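PDB 4AIB: ornithine decarboxylase from Entamoeba histolytica, which probably catalyses the pyridoxal phosphate-dependent decarboxylation of L-ornithine to putrescine, the entry step of polyamine synthesis, as a homodimer. Local coordinates for residues Leu269-His274 against Leu355-Met360. Sequence-based numbering, arbitrary orientation.
Sequences LVSSLH and LLFPNM
Leu269 and Phe357 form an antiparallel hydrogen-bonded pair, and two residues further along Ser271 and Leu355 repeat the pattern. Phe357 N gives its hydrogen to Leu269 O at 2.7 Å, and Leu269 N reaches Phe357 O over a longer 3.2 Å, with the donor tilted 23° from the carbonyl plane. In the second pair Ser271 N lies 2.8 Å from Leu355 O, while Leu355 N meets Ser271 O at 2.9 Å in an almost straight bond (178° at the hydrogen). Between these two pairs sits the non-hydrogen-bonded pair Val270 and Leu356, whose CA-H groups point inward to Leu355 O and Leu269 O, so each of these oxygens has a CA-H contact besides its N-H. The backbone groups of Val270 and Leu356 turn outward, Val270 to Phe28 of strand 27-31 and Leu356 to Glu312.

On one face Leu269 and Phe357 run side by side, Leu269 CD2 lying 4.0 Å from Phe357 CD1; Ser271 OG also approaches that ring obliquely, nearest CE1. Beyond the corner at Pro358 and Asn359 the chain returns, bringing Met360 CG to 3.9 Å from Leu269 CB. At the other end Leu355 CD1 packs against Leu273 CD2, the two leucines crossing at about a right angle. On the opposite face, Leu356 CG stands anti to its own N (chi1 165°), beside the carbonyl carbon, which helps bring CD1 against Val270 CG2 (3.7 Å) and close to Leu269 O.

The contact belongs to the C-terminal beta domain of this decarboxylase family, joining neighbouring strands of its mixed sheet. Four backbone bonds satisfy the inward-facing amides and carbonyls of a buried seam, leaving the side chains to add mainly apolar contact on both faces.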
loop_
_atom_site.group_PDB
_atom_site.type_symbol
_atom_site.label_atom_id
_atom_site.label_comp_id
_atom_site.label_asym_id
_atom_site.label_seq_id
_atom_site.Cartn_x
_atom_site.Cartn_y
_atom_site.Cartn_z
ATOM N N LEU A 269 9.383 -0.807 16.276
ATOM C CA LEU A 269 9.004 -2.127 15.783
ATOM C C LEU A 269 10.012 -3.184 16.231
ATOM O O LEU A 269 11.219 -2.994 16.083
ATOM C CB LEU A 269 8.879 -2.109 14.255
ATOM C CG LEU A 269 8.415 -3.376 13.526
ATOM C CD1 LEU A 269 6.965 -3.712 13.845
ATOM C CD2 LEU A 269 8.605 -3.221 12.025
ATOM N N VAL A 270 9.505 -4.283 16.790
ATOM C CA VAL A 270 10.341 -5.413 17.206
ATOM C C VAL A 270 9.888 -6.676 16.475
ATOM O O VAL A 270 8.963 -7.364 16.912
ATOM C CB VAL A 270 10.304 -5.649 18.733
ATOM C CG1 VAL A 270 11.372 -6.653 19.146
ATOM C CG2 VAL A 270 10.494 -4.347 19.494
ATOM N N SER A 271 10.550 -6.979 15.365
ATOM C CA SER A 271 10.126 -8.071 14.492
ATOM C C SER A 271 10.890 -9.373 14.733
ATOM O O SER A 271 12.023 -9.363 15.214
ATOM C CB SER A 271 10.225 -7.639 13.028
ATOM O OG SER A 271 9.446 -6.475 12.801
ATOM N N SER A 272 10.247 -10.490 14.405
ATOM C CA SER A 272 10.835 -11.816 14.573
ATOM C C SER A 272 11.292 -12.380 13.231
ATOM O O SER A 272 10.886 -11.890 12.176
ATOM C CB SER A 272 9.821 -12.763 15.215
ATOM O OG SER A 272 8.672 -12.896 14.397
ATOM N N LEU A 273 12.127 -13.417 13.279
ATOM C CA LEU A 273 12.643 -14.055 12.071
ATOM C C LEU A 273 12.015 -15.423 11.831
ATOM O O LEU A 273 11.930 -16.248 12.743
ATOM C CB LEU A 273 14.167 -14.183 12.134
ATOM C CG LEU A 273 14.999 -12.898 12.157
ATOM C CD1 LEU A 273 16.440 -13.220 12.518
ATOM C CD2 LEU A 273 14.927 -12.158 10.828
ATOM N N HIS A 274 11.578 -15.652 10.594
ATOM C CA HIS A 274 11.014 -16.939 10.191
ATOM C C HIS A 274 11.524 -17.382 8.843
ATOM O O HIS A 274 10.764 -17.871 8.002
ATOM C CB HIS A 274 9.484 -16.900 10.235
ATOM C CG HIS A 274 8.866 -15.837 9.355
ATOM N ND1 HIS A 274 8.495 -16.077 8.085
ATOM C CD2 HIS A 274 8.555 -14.503 9.611
ATOM C CE1 HIS A 274 7.975 -14.956 7.550
ATOM N NE2 HIS A 274 8.013 -13.993 8.485
ATOM N N LEU A 355 14.742 -8.601 15.740
ATOM C CA LEU A 355 15.207 -7.325 15.204
ATOM C C LEU A 355 14.391 -6.173 15.773
ATOM O O LEU A 355 13.165 -6.242 15.816
ATOM C CB LEU A 355 15.091 -7.314 13.676
ATOM C CG LEU A 355 16.187 -7.900 12.782
ATOM C CD1 LEU A 355 16.365 -9.397 12.976
ATOM C CD2 LEU A 355 15.864 -7.598 11.328
ATOM N N LEU A 356 15.074 -5.118 16.210
ATOM C CA LEU A 356 14.404 -3.886 16.614
ATOM C C LEU A 356 14.658 -2.786 15.590
ATOM O O LEU A 356 15.805 -2.415 15.337
ATOM C CB LEU A 356 14.847 -3.437 18.015
ATOM C CG LEU A 356 14.545 -2.005 18.491
ATOM C CD1 LEU A 356 13.059 -1.777 18.728
ATOM C CD2 LEU A 356 15.334 -1.674 19.750
ATOM N N PHE A 357 13.578 -2.286 14.996
ATOM C CA PHE A 357 13.642 -1.145 14.093
ATOM C C PHE A 357 13.309 0.118 14.887
ATOM O O PHE A 357 12.138 0.371 15.186
ATOM C CB PHE A 357 12.671 -1.324 12.921
ATOM C CG PHE A 357 13.016 -2.469 12.008
ATOM C CD1 PHE A 357 12.559 -3.757 12.277
ATOM C CD2 PHE A 357 13.788 -2.261 10.870
ATOM C CE1 PHE A 357 12.874 -4.814 11.434
ATOM C CE2 PHE A 357 14.106 -3.313 10.023
ATOM C CZ PHE A 357 13.648 -4.591 10.307
ATOM N N PRO A 358 14.340 0.907 15.249
ATOM C CA PRO A 358 14.137 2.093 16.077
ATOM C C PRO A 358 13.442 3.212 15.311
ATOM O O PRO A 358 13.769 3.466 14.148
ATOM C CB PRO A 358 15.565 2.520 16.456
ATOM C CG PRO A 358 16.450 1.382 16.068
ATOM C CD PRO A 358 15.761 0.728 14.914
ATOM N N ASN A 359 12.489 3.861 15.977
ATOM C CA ASN A 359 11.732 4.986 15.425
ATOM C C ASN A 359 10.987 4.654 14.128
ATOM O O ASN A 359 11.447 4.976 13.028
ATOM C CB ASN A 359 12.625 6.225 15.251
ATOM C CG ASN A 359 13.412 6.563 16.505
ATOM O OD1 ASN A 359 12.867 6.593 17.610
ATOM N ND2 ASN A 359 14.701 6.827 16.336
ATOM N N MET A 360 9.840 3.997 14.277
ATOM C CA MET A 360 8.963 3.685 13.152
ATOM C C MET A 360 7.639 4.433 13.317
ATOM O O MET A 360 7.594 5.482 13.957
ATOM C CB MET A 360 8.734 2.174 13.048
ATOM C CG MET A 360 9.994 1.353 12.810
ATOM S SD MET A 360 10.744 1.587 11.186
ATOM C CE MET A 360 9.603 0.686 10.138
#